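Side-chain contacts in alanine racemase (PDB 3C3K), which is probably a member of the periplasmic-binding-protein-like family, built of two alpha/beta domains, as in the core domains of LacI-type regulators: residues K32-N37 with K245-L250; S75-L80 with F87-C92; S102-D107 with E240-K245; P21-V26 with I69-L74. All coordinates share one frame; numbering follows the deposited sequence.

Interaction 1 (K32-N37 with K245-L250); sequences KTAEKN and KAVSLL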
loop_
_atom_site.group_PDB
_atom_site.type_symbol
_atom_site.label_atom_id
_atom_site.label_comp_id
_atom_site.label_asym_id
_atom_site.label_seq_id
_atom_site.Cartn_x
_atom_site.Cartn_y
_atom_site.Cartn_z
ATOM N N LYS B 32 14.268 -6.134 -5.925
ATOM C CA LYS B 32 14.712 -6.695 -7.200
ATOM C C LYS B 32 16.210 -6.667 -7.267
ATOM O O LYS B 32 16.790 -7.660 -7.578
ATOM C CB LYS B 32 14.157 -5.925 -8.372
ATOM C CG LYS B 32 12.787 -6.449 -8.816
ATOM C CD LYS B 32 12.227 -5.466 -9.808
ATOM C CE LYS B 32 13.250 -5.342 -10.961
ATOM N NZ LYS B 32 12.634 -4.689 -12.155
ATOM N N THR B 33 16.820 -5.522 -6.977
ATOM C CA THR B 33 18.286 -5.437 -7.035
ATOM C C THR B 33 18.967 -6.199 -5.945
ATOM O O THR B 33 19.947 -6.867 -6.225
ATOM C CB THR B 33 18.798 -4.019 -7.242
ATOM O OG1 THR B 33 18.225 -3.551 -8.478
ATOM C CG2 THR B 33 20.326 -3.985 -7.374
ATOM N N ALA B 34 18.451 -6.123 -4.712
ATOM C CA ALA B 34 19.081 -6.811 -3.576
ATOM C C ALA B 34 19.108 -8.315 -3.807
ATOM O O ALA B 34 20.151 -8.931 -3.600
ATOM C CB ALA B 34 18.393 -6.434 -2.224
ATOM N N GLU B 35 18.022 -8.914 -4.330
ATOM C CA GLU B 35 17.936 -10.354 -4.352
ATOM C C GLU B 35 18.742 -10.977 -5.506
ATOM O O GLU B 35 18.960 -12.192 -5.501
ATOM C CB GLU B 35 16.489 -10.835 -4.390
ATOM C CG GLU B 35 15.667 -10.320 -3.207
ATOM C CD GLU B 35 14.353 -11.071 -2.946
ATOM O OE1 GLU B 35 13.554 -11.240 -3.878
ATOM O OE2 GLU B 35 14.089 -11.430 -1.786
ATOM N N LYS B 36 19.199 -10.156 -6.455
ATOM C CA LYS B 36 20.170 -10.575 -7.500
ATOM C C LYS B 36 21.601 -10.540 -7.018
ATOM O O LYS B 36 22.523 -11.028 -7.711
ATOM C CB LYS B 36 20.145 -9.627 -8.699
ATOM C CG LYS B 36 18.896 -9.772 -9.555
ATOM C CD LYS B 36 18.790 -11.153 -10.309
ATOM C CE LYS B 36 17.550 -11.183 -11.209
ATOM N NZ LYS B 36 17.437 -12.606 -11.682
ATOM N N ASN B 37 21.788 -9.915 -5.866
ATOM C CA ASN B 37 23.092 -9.720 -5.287
ATOM C C ASN B 37 23.297 -10.434 -3.989
ATOM O O ASN B 37 24.230 -10.083 -3.266
ATOM C CB ASN B 37 23.338 -8.243 -5.135
ATOM C CG ASN B 37 23.651 -7.600 -6.458
ATOM O OD1 ASN B 37 24.775 -7.687 -6.928
ATOM N ND2 ASN B 37 22.675 -6.959 -7.072
ATOM N N LYS B 245 18.312 1.765 -7.629
ATOM C CA LYS B 245 19.522 2.598 -7.617
ATOM C C LYS B 245 20.014 2.728 -6.201
ATOM O O LYS B 245 21.230 2.696 -5.963
ATOM C CB LYS B 245 19.268 3.972 -8.332
ATOM C CG LYS B 245 20.531 4.942 -8.425
ATOM C CD LYS B 245 21.717 4.225 -9.091
ATOM C CE LYS B 245 22.402 5.044 -10.143
ATOM N NZ LYS B 245 23.334 4.184 -10.981
ATOM N N ALA B 246 19.089 2.841 -5.230
ATOM C CA ALA B 246 19.488 2.935 -3.832
ATOM C C ALA B 246 20.314 1.703 -3.468
ATOM O O ALA B 246 21.415 1.821 -2.972
ATOM C CB ALA B 246 18.272 3.185 -2.881
ATOM N N VAL B 247 19.853 0.523 -3.836
ATOM C CA VAL B 247 20.637 -0.701 -3.623
ATOM C C VAL B 247 21.972 -0.701 -4.287
ATOM O O VAL B 247 22.971 -1.096 -3.637
ATOM C CB VAL B 247 19.844 -1.973 -4.008
ATOM C CG1 VAL B 247 20.733 -3.244 -3.886
ATOM C CG2 VAL B 247 18.631 -2.047 -3.133
ATOM N N SER B 248 22.003 -0.274 -5.553
ATOM C CA SER B 248 23.238 -0.102 -6.279
ATOM C C SER B 248 24.264 0.765 -5.574
ATOM O O SER B 248 25.461 0.427 -5.590
ATOM C CB SER B 248 23.001 0.460 -7.676
ATOM O OG SER B 248 22.688 -0.663 -8.482
ATOM N N LEU B 249 23.782 1.848 -4.964
ATOM C CA LEU B 249 24.645 2.733 -4.201
ATOM C C LEU B 249 25.101 2.070 -2.907
ATOM O O LEU B 249 26.276 2.290 -2.443
ATOM C CB LEU B 249 23.965 4.092 -3.949
ATOM C CG LEU B 249 23.567 4.986 -5.146
ATOM C CD1 LEU B 249 22.863 6.306 -4.672
ATOM C CD2 LEU B 249 24.798 5.303 -5.928
ATOM N N LEU B 250 24.215 1.282 -2.309
ATOM C CA LEU B 250 24.531 0.574 -1.072
ATOM C C LEU B 250 25.571 -0.487 -1.359
ATOM O O LEU B 250 26.427 -0.755 -0.535
ATOM C CB LEU B 250 23.291 -0.112 -0.443
ATOM C CG LEU B 250 23.450 -0.439 1.041
ATOM C CD1 LEU B 250 23.310 0.856 1.815
ATOM C CD2 LEU B 250 22.368 -1.424 1.506
#

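Interaction 2 (S75-L80 with F87-C92); sequences SELPEL and FPWVQC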
loop_
_atom_site.group_PDB
_atom_site.type_symbol
_atom_site.label_atom_id
_atom_site.label_comp_id
_atom_site.label_asym_id
_atom_site.label_seq_id
_atom_site.Cartn_x
_atom_site.Cartn_y
_atom_site.Cartn_z
ATOM N N SER B 75 16.111 15.312 8.206
ATOM C CA SER B 75 16.634 15.802 9.464
ATOM C C SER B 75 16.952 14.718 10.544
ATOM O O SER B 75 17.535 15.002 11.650
ATOM C CB SER B 75 15.600 16.732 10.051
ATOM O OG SER B 75 14.445 16.010 10.380
ATOM N N GLU B 76 16.579 13.486 10.220
ATOM C CA GLU B 76 16.878 12.347 11.074
ATOM C C GLU B 76 18.321 11.909 10.860
ATOM O O GLU B 76 18.865 11.252 11.715
ATOM C CB GLU B 76 15.943 11.179 10.737
ATOM C CG GLU B 76 15.860 10.124 11.867
ATOM C CD GLU B 76 14.872 9.010 11.596
ATOM O OE1 GLU B 76 14.979 8.350 10.507
ATOM O OE2 GLU B 76 14.044 8.767 12.511
ATOM N N LEU B 77 18.902 12.190 9.691
ATOM C CA LEU B 77 20.237 11.711 9.383
ATOM C C LEU B 77 21.258 12.095 10.459
ATOM O O LEU B 77 21.919 11.217 10.979
ATOM C CB LEU B 77 20.674 12.151 7.988
ATOM C CG LEU B 77 20.635 11.190 6.793
ATOM C CD1 LEU B 77 19.613 10.185 6.884
ATOM C CD2 LEU B 77 20.589 11.955 5.454
ATOM N N PRO B 78 21.358 13.404 10.821
ATOM C CA PRO B 78 22.352 13.779 11.857
ATOM C C PRO B 78 22.086 13.133 13.223
ATOM O O PRO B 78 23.030 12.860 13.952
ATOM C CB PRO B 78 22.293 15.327 11.884
ATOM C CG PRO B 78 20.969 15.652 11.359
ATOM C CD PRO B 78 20.649 14.600 10.309
ATOM N N GLU B 79 20.837 12.773 13.505
ATOM C CA GLU B 79 20.473 12.131 14.761
ATOM C C GLU B 79 20.904 10.646 14.815
ATOM O O GLU B 79 20.932 10.037 15.877
ATOM C CB GLU B 79 18.969 12.243 14.934
ATOM C CG GLU B 79 18.466 13.685 15.033
ATOM C CD GLU B 79 16.950 13.813 15.275
ATOM O OE1 GLU B 79 16.548 14.646 16.134
ATOM O OE2 GLU B 79 16.149 13.102 14.611
ATOM N N LEU B 80 21.232 10.076 13.664
ATOM C CA LEU B 80 21.585 8.681 13.588
ATOM C C LEU B 80 23.015 8.403 13.163
ATOM O O LEU B 80 23.413 7.238 13.111
ATOM C CB LEU B 80 20.640 7.935 12.634
ATOM C CG LEU B 80 19.139 7.910 12.896
ATOM C CD1 LEU B 80 18.407 7.209 11.675
ATOM C CD2 LEU B 80 18.770 7.270 14.257
ATOM N N PHE B 87 28.988 2.391 8.331
ATOM C CA PHE B 87 28.166 1.327 7.741
ATOM C C PHE B 87 27.547 1.790 6.424
ATOM O O PHE B 87 27.239 2.977 6.270
ATOM C CB PHE B 87 27.100 0.802 8.719
ATOM C CG PHE B 87 27.646 -0.063 9.853
ATOM C CD1 PHE B 87 27.958 -1.409 9.630
ATOM C CD2 PHE B 87 27.802 0.458 11.155
ATOM C CE1 PHE B 87 28.428 -2.243 10.671
ATOM C CE2 PHE B 87 28.241 -0.347 12.212
ATOM C CZ PHE B 87 28.572 -1.708 11.974
ATOM N N PRO B 88 27.396 0.874 5.433
ATOM C CA PRO B 88 26.708 1.289 4.197
ATOM C C PRO B 88 25.337 1.951 4.477
ATOM O O PRO B 88 24.556 1.417 5.261
ATOM C CB PRO B 88 26.496 -0.006 3.457
ATOM C CG PRO B 88 27.670 -0.874 3.918
ATOM C CD PRO B 88 27.758 -0.560 5.406
ATOM N N TRP B 89 25.090 3.124 3.871
ATOM C CA TRP B 89 23.922 3.962 4.198
ATOM C C TRP B 89 23.553 4.740 2.945
ATOM O O TRP B 89 24.424 5.326 2.279
ATOM C CB TRP B 89 24.332 4.918 5.337
ATOM C CG TRP B 89 23.296 5.719 6.031
ATOM C CD1 TRP B 89 21.955 5.609 5.938
ATOM C CD2 TRP B 89 23.551 6.706 7.053
ATOM N NE1 TRP B 89 21.341 6.481 6.807
ATOM C CE2 TRP B 89 22.307 7.179 7.494
ATOM C CE3 TRP B 89 24.723 7.245 7.608
ATOM C CZ2 TRP B 89 22.180 8.179 8.498
ATOM C CZ3 TRP B 89 24.606 8.269 8.624
ATOM C CH2 TRP B 89 23.343 8.697 9.066
ATOM N N VAL B 90 22.259 4.759 2.618
ATOM C CA VAL B 90 21.759 5.474 1.448
ATOM C C VAL B 90 20.440 6.072 1.819
ATOM O O VAL B 90 19.655 5.420 2.469
ATOM C CB VAL B 90 21.518 4.567 0.230
ATOM C CG1 VAL B 90 20.884 5.335 -0.889
ATOM C CG2 VAL B 90 22.826 3.949 -0.305
ATOM N N GLN B 91 20.191 7.299 1.371
ATOM C CA GLN B 91 18.935 7.959 1.617
ATOM C C GLN B 91 18.128 8.012 0.337
ATOM O O GLN B 91 18.660 8.332 -0.735
ATOM C CB GLN B 91 19.151 9.357 2.206
ATOM C CG GLN B 91 17.895 10.303 1.985
ATOM C CD GLN B 91 17.038 10.296 3.248
ATOM O OE1 GLN B 91 17.578 10.382 4.344
ATOM N NE2 GLN B 91 15.719 10.185 3.100
ATOM N N CYS B 92 16.863 7.646 0.417
ATOM C CA CYS B 92 15.927 7.744 -0.724
ATOM C C CYS B 92 14.957 8.884 -0.568
ATOM O O CYS B 92 14.416 9.107 0.515
ATOM C CB CYS B 92 15.041 6.504 -0.816
ATOM S SG CYS B 92 15.811 5.012 -1.356
#

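Interaction 3 (S102-D107 with E240-K245); sequences SSVSID and EQIGMK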
loop_
_atom_site.group_PDB
_atom_site.type_symbol
_atom_site.label_atom_id
_atom_site.label_comp_id
_atom_site.label_asym_id
_atom_site.label_seq_id
_atom_site.Cartn_x
_atom_site.Cartn_y
_atom_site.Cartn_z
ATOM N N SER B 102 24.890 9.257 0.685
ATOM C CA SER B 102 24.496 9.213 -0.688
ATOM C C SER B 102 23.000 9.012 -0.790
ATOM O O SER B 102 22.402 8.365 0.063
ATOM C CB SER B 102 25.223 8.094 -1.450
ATOM O OG SER B 102 26.622 8.317 -1.404
ATOM N N SER B 103 22.408 9.539 -1.878
ATOM C CA SER B 103 20.960 9.614 -2.009
ATOM C C SER B 103 20.574 9.362 -3.445
ATOM O O SER B 103 21.375 9.511 -4.368
ATOM C CB SER B 103 20.429 10.992 -1.595
ATOM O OG SER B 103 21.010 11.930 -2.474
ATOM N N VAL B 104 19.302 9.062 -3.624
ATOM C CA VAL B 104 18.683 8.945 -4.926
ATOM C C VAL B 104 17.222 9.437 -4.764
ATOM O O VAL B 104 16.531 9.052 -3.834
ATOM C CB VAL B 104 18.799 7.496 -5.511
ATOM C CG1 VAL B 104 18.279 6.455 -4.559
ATOM C CG2 VAL B 104 17.994 7.369 -6.834
ATOM N N SER B 105 16.823 10.368 -5.616
ATOM C CA SER B 105 15.510 11.039 -5.555
ATOM C C SER B 105 15.265 11.792 -6.851
ATOM O O SER B 105 16.080 11.739 -7.774
ATOM C CB SER B 105 15.413 12.029 -4.397
ATOM O OG SER B 105 16.411 12.979 -4.492
ATOM N N ILE B 106 14.114 12.456 -6.939
ATOM C CA ILE B 106 13.868 13.401 -7.996
ATOM C C ILE B 106 14.147 14.813 -7.462
ATOM O O ILE B 106 14.415 14.991 -6.260
ATOM C CB ILE B 106 12.374 13.336 -8.476
ATOM C CG1 ILE B 106 11.430 13.837 -7.355
ATOM C CG2 ILE B 106 12.054 11.918 -8.996
ATOM C CD1 ILE B 106 10.053 14.282 -7.790
ATOM N N ASP B 107 14.037 15.812 -8.356
ATOM C CA ASP B 107 14.114 17.220 -7.958
ATOM C C ASP B 107 12.689 17.746 -7.670
ATOM O O ASP B 107 11.972 18.122 -8.570
ATOM C CB ASP B 107 14.736 18.037 -9.105
ATOM C CG ASP B 107 14.914 19.498 -8.762
ATOM O OD1 ASP B 107 14.295 20.056 -7.837
ATOM O OD2 ASP B 107 15.685 20.136 -9.461
ATOM N N GLU B 240 10.299 2.459 -8.769
ATOM C CA GLU B 240 11.135 1.277 -8.814
ATOM C C GLU B 240 12.621 1.534 -9.084
ATOM O O GLU B 240 13.463 0.942 -8.413
ATOM C CB GLU B 240 10.582 0.272 -9.804
ATOM C CG GLU B 240 11.020 -1.128 -9.532
ATOM C CD GLU B 240 10.214 -2.153 -10.350
ATOM O OE1 GLU B 240 8.974 -2.201 -10.220
ATOM O OE2 GLU B 240 10.819 -2.883 -11.160
ATOM N N GLN B 241 12.944 2.354 -10.086
ATOM C CA GLN B 241 14.339 2.792 -10.367
ATOM C C GLN B 241 15.011 3.498 -9.187
ATOM O O GLN B 241 16.172 3.260 -8.931
ATOM C CB GLN B 241 14.429 3.680 -11.637
ATOM C CG GLN B 241 13.984 2.938 -12.963
ATOM C CD GLN B 241 14.389 3.643 -14.286
ATOM O OE1 GLN B 241 14.776 2.986 -15.270
ATOM N NE2 GLN B 241 14.294 4.983 -14.313
ATOM N N ILE B 242 14.290 4.345 -8.459
ATOM C CA ILE B 242 14.776 4.858 -7.178
ATOM C C ILE B 242 15.243 3.777 -6.206
ATOM O O ILE B 242 16.348 3.875 -5.701
ATOM C CB ILE B 242 13.746 5.828 -6.540
ATOM C CG1 ILE B 242 13.580 7.057 -7.425
ATOM C CG2 ILE B 242 14.150 6.262 -5.061
ATOM C CD1 ILE B 242 12.448 7.888 -6.978
ATOM N N GLY B 243 14.428 2.757 -5.939
ATOM C CA GLY B 243 14.866 1.626 -5.078
ATOM C C GLY B 243 16.013 0.802 -5.680
ATOM O O GLY B 243 16.949 0.422 -4.980
ATOM N N MET B 244 15.963 0.509 -6.972
ATOM C CA MET B 244 17.041 -0.320 -7.548
ATOM C C MET B 244 18.372 0.446 -7.422
ATOM O O MET B 244 19.412 -0.138 -7.074
ATOM C CB MET B 244 16.729 -0.630 -9.005
ATOM C CG MET B 244 15.483 -1.465 -9.253
ATOM S SD MET B 244 15.053 -1.742 -11.027
ATOM C CE MET B 244 14.928 -0.144 -11.501
ATOM N N LYS B 245 18.312 1.765 -7.629
ATOM C CA LYS B 245 19.522 2.598 -7.617
ATOM C C LYS B 245 20.014 2.728 -6.201
ATOM O O LYS B 245 21.230 2.696 -5.963
ATOM C CB LYS B 245 19.268 3.972 -8.332
ATOM C CG LYS B 245 20.531 4.942 -8.425
ATOM C CD LYS B 245 21.717 4.225 -9.091
ATOM C CE LYS B 245 22.402 5.044 -10.143
ATOM N NZ LYS B 245 23.334 4.184 -10.981
#

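Interaction 4 (P21-V26 with I69-L74); sequences PFCAAV and ITMDAL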
loop_
_atom_site.group_PDB
_atom_site.type_symbol
_atom_site.label_atom_id
_atom_site.label_comp_id
_atom_site.label_asym_id
_atom_site.label_seq_id
_atom_site.Cartn_x
_atom_site.Cartn_y
_atom_site.Cartn_z
ATOM N N PRO B 21 1.590 3.960 -1.137
ATOM C CA PRO B 21 1.946 3.111 -2.282
ATOM C C PRO B 21 3.304 3.501 -2.934
ATOM O O PRO B 21 3.862 2.719 -3.692
ATOM C CB PRO B 21 0.777 3.353 -3.261
ATOM C CG PRO B 21 0.147 4.717 -2.705
ATOM C CD PRO B 21 0.296 4.634 -1.305
ATOM N N PHE B 22 3.794 4.718 -2.714
ATOM C CA PHE B 22 5.120 5.098 -3.230
ATOM C C PHE B 22 6.181 4.258 -2.512
ATOM O O PHE B 22 7.128 3.737 -3.119
ATOM C CB PHE B 22 5.385 6.597 -2.945
ATOM C CG PHE B 22 6.835 7.043 -3.198
ATOM C CD1 PHE B 22 7.254 7.346 -4.483
ATOM C CD2 PHE B 22 7.736 7.145 -2.161
ATOM C CE1 PHE B 22 8.548 7.773 -4.726
ATOM C CE2 PHE B 22 9.031 7.562 -2.389
ATOM C CZ PHE B 22 9.434 7.878 -3.673
ATOM N N CYS B 23 6.031 4.113 -1.193
ATOM C CA CYS B 23 6.981 3.234 -0.491
ATOM C C CYS B 23 6.990 1.851 -1.055
ATOM O O CYS B 23 8.043 1.306 -1.207
ATOM C CB CYS B 23 6.706 3.170 0.975
ATOM S SG CYS B 23 6.916 4.824 1.694
ATOM N N ALA B 24 5.821 1.255 -1.321
ATOM C CA ALA B 24 5.744 -0.101 -1.797
ATOM C C ALA B 24 6.456 -0.230 -3.115
ATOM O O ALA B 24 7.071 -1.253 -3.392
ATOM C CB ALA B 24 4.239 -0.576 -1.915
ATOM N N ALA B 25 6.339 0.775 -3.964
ATOM C CA ALA B 25 7.002 0.796 -5.252
ATOM C C ALA B 25 8.495 0.931 -5.082
ATOM O O ALA B 25 9.240 0.283 -5.785
ATOM C CB ALA B 25 6.486 1.953 -6.171
ATOM N N VAL B 26 8.956 1.774 -4.156
ATOM C CA VAL B 26 10.415 1.842 -3.933
ATOM C C VAL B 26 10.935 0.504 -3.342
ATOM O O VAL B 26 11.939 -0.070 -3.803
ATOM C CB VAL B 26 10.801 3.005 -3.012
ATOM C CG1 VAL B 26 12.328 2.960 -2.793
ATOM C CG2 VAL B 26 10.387 4.365 -3.661
ATOM N N ILE B 69 19.016 1.392 3.971
ATOM C CA ILE B 69 18.401 2.398 3.072
ATOM C C ILE B 69 17.281 3.010 3.832
ATOM O O ILE B 69 16.500 2.295 4.438
ATOM C CB ILE B 69 17.884 1.748 1.790
ATOM C CG1 ILE B 69 19.067 1.120 1.075
ATOM C CG2 ILE B 69 17.189 2.816 0.854
ATOM C CD1 ILE B 69 18.646 0.181 -0.101
ATOM N N THR B 70 17.299 4.323 3.952
ATOM C CA THR B 70 16.282 5.063 4.688
ATOM C C THR B 70 15.440 5.963 3.744
ATOM O O THR B 70 15.965 6.556 2.814
ATOM C CB THR B 70 16.884 5.892 5.875
ATOM O OG1 THR B 70 15.776 6.418 6.648
ATOM C CG2 THR B 70 17.845 7.028 5.401
ATOM N N MET B 71 14.123 5.995 3.980
ATOM C CA MET B 71 13.248 6.860 3.292
ATOM C C MET B 71 12.716 7.898 4.350
ATOM O O MET B 71 11.849 8.700 4.037
ATOM C CB MET B 71 12.078 6.084 2.654
ATOM C CG MET B 71 12.439 4.765 1.805
ATOM S SD MET B 71 10.856 3.967 1.206
ATOM C CE MET B 71 10.506 5.176 0.057
ATOM N N ASP B 72 13.322 7.951 5.547
ATOM C CA ASP B 72 12.870 8.955 6.546
ATOM C C ASP B 72 13.239 10.400 6.277
ATOM O O ASP B 72 14.098 10.703 5.406
ATOM C CB ASP B 72 13.420 8.581 7.914
ATOM C CG ASP B 72 12.637 7.451 8.579
ATOM O OD1 ASP B 72 11.587 7.096 8.067
ATOM O OD2 ASP B 72 13.040 7.025 9.697
ATOM N N ALA B 73 12.621 11.308 7.050
ATOM C CA ALA B 73 12.913 12.733 6.936
ATOM C C ALA B 73 14.420 12.974 7.037
ATOM O O ALA B 73 15.134 12.349 7.875
ATOM C CB ALA B 73 12.154 13.557 8.036
ATOM N N LEU B 74 14.893 13.866 6.164
ATOM C CA LEU B 74 16.310 14.244 6.035
ATOM C C LEU B 74 16.898 14.651 7.343
ATOM O O LEU B 74 18.029 14.330 7.616
ATOM C CB LEU B 74 16.425 15.448 5.066
ATOM C CG LEU B 74 17.801 15.925 4.646
ATOM C CD1 LEU B 74 18.406 14.854 3.796
ATOM C CD2 LEU B 74 17.621 17.211 3.879
#

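Interaction 1 (K32-N37 with K245-L250)
Chi1 of V247 (175°) turns CG1 away from the backbone N, and T33 places CG2 likewise; these two methyls are the ones that meet, CG2 of T33 lying 3.6 Å from CG1 of V247. The side chains slide past each other in opposite directions rather than meeting end on, and CG2 of T33 also comes within 4.0 Å of CB of V247. CG1 of V247 reaches further, to 3.8 Å from the backbone N of A34, while CB of A34 is a looser neighbour at 4.3 Å from that same methyl. S248 closes the border, its OG 4.2 Å from CG2 of T33. This is side-by-side packing of two helices, 21-35 and 239-254, on one face of the parallel sheet of the first alpha/beta domain: A34 leans on Y39 and I41 of the edge strand 39-45, and A246 rests on V90 and C92. No hydrogen bond spans the two segments here, but K32 forms a salt bridge to E240, about two turns before V247 on helix 239-254. N37 folds back over its own segment. Its ND2 donates to the carbonyl O of T33 at 2.9 Å, with a nearly straight N-H···O angle of 168°, and the acceptor lies in the plane of the N37 amide. On another side, E35 makes a salt bridge to R52 of the second subunit.

Interaction 2 (S75-L80 with F87-C92)
L77 carries most of the contact with W89 and Q91. Its chi1 of -102° and chi2 of 30°, both well off staggered values, together lay CD1 along the indole, where it sits 3.6 Å from CZ2 of W89, the two side chains sliding past each other in opposite directions. The same methyl is 3.3 Å from OE1 of Q91, so the leucine covers the oxygen side of that amide. The carbonyl O of L77 also takes part: it lies in the plane of the W89 ring, at its edge, 3.5 Å from CH2, while accepting the backbone N of L80. Three residues on, L80 adds a looser touch, with CB 4.4 Å from CZ2 of W89. The nitrogen of the Q91 amide is gripped by two carbonyls: NE2 donates to O of D72 and, at 3.1 Å, to O of C92, which should fix the rotation of the amide. These contacts pin helix 77-84 to strand 89-92 within the beta-alpha-beta unit that starts with strand 68-70. T70 of that strand touches L77, W89 and Q91, V101 borders L77 and W89, and L80 packs on helix 50-56 beside it.

Interaction 3 (S102-D107 with E240-K245)
V104 reaches from its strand to I242 and K245 on the helix, and its CB splits the job between two methyls. From CB, chi1 of 53° sets CG1 between the backbone N and the carbonyl carbon, a crowded position, and CG2 anti to the N. CG1 touches the helix backbone itself: it lies 3.4 Å from the carbonyl O of I242, with CG2 of that isoleucine further off at 4.2 Å. CG1 also packs against CB of A246, one residue past K245. CG2 of V104 takes the next turn, sitting 3.9 Å from CB and 3.9 Å from CG of K245. It therefore meets only the root of the lysine, whose chain bends at chi2 and chi3 and carries its end away from the strand, past H265.

I242 returns the contact from its side, its CG2 lying 3.9 Å from the carbonyl O of V104. The two side chains cross at a slant, and the isoleucine touches the strand backbone as well as the valine methyl. V104 is held in the sheet by backbone bonds to Q91 and A93, which keeps the methyls facing the helix. Just beyond the strand, D107 uses OD1 to N-cap helix 108-121 by accepting the N of A110, and I106 packs on F219 and Q237. After strand 102-105 the chain leaves the first domain, next to where it returns in helix 239-254, and this pairing of outgoing strand and returning helix fits the periplasmic-binding-protein type I fold, whose two domains are joined by several chain crossings.

Interaction 4 (P21-V26 with I69-L74)
Where strand 68-70 ends in the parallel sheet and helix 21-35 begins, M71 pushes its side chain against F22, C23 and V26. The thioether runs extended through chi2 and then bends at chi3 (71°), which brings the terminal methyl CE into the middle of the three. CE lies 3.7 Å from CE2 of F22, approaching the ring obliquely. It meets V26 tip to tip, CE of M71 being 3.8 Å from CG2 of V26, while C23 flanks the thioether with SG 4.0 Å from CE of M71. V26 also packs on the phenyl group: its CG2 stands 3.6 Å above one face of the F22 ring, offset toward the rim. The strand ends in an ST turn that contains M71, T70 OG1 accepting the backbone N of D72 at 3.1 Å with an N-H···O angle of 163°. In type I binding-protein folds such strand ends and helix starts line the cleft between the domains. Here F22 packs on D220 and Q237, and a glycerol, probably from the crystallisation liquor, lies about 4 Å from its side chain, which is consistent with a pocket at this point. Further along the loop, A73 N is bonded to S48 OG, and L74 N to E94 OE2.

All four contacts tie helices to the six-stranded parallel sheet of the first domain or to each other. Interactions 1, 3 and 4 gather on one face, under helices 21-35 and 239-254; interaction 2 covers the other with helix 77-84. The centres of interactions 3 and 4 lie about 10 Å apart. Those of interactions 1 and 3 are about 11 Å apart, and those of interactions 1 and 2 about 17 Å. Strands 68-70, 89-92 and 102-105 are sheet neighbours, so interactions 4, 2 and 3 follow one another both along the chain and across the sheet. Interactions 1 and 3 join early segments to helix 239-254, so the domain is completed only when the chain returns from the second one.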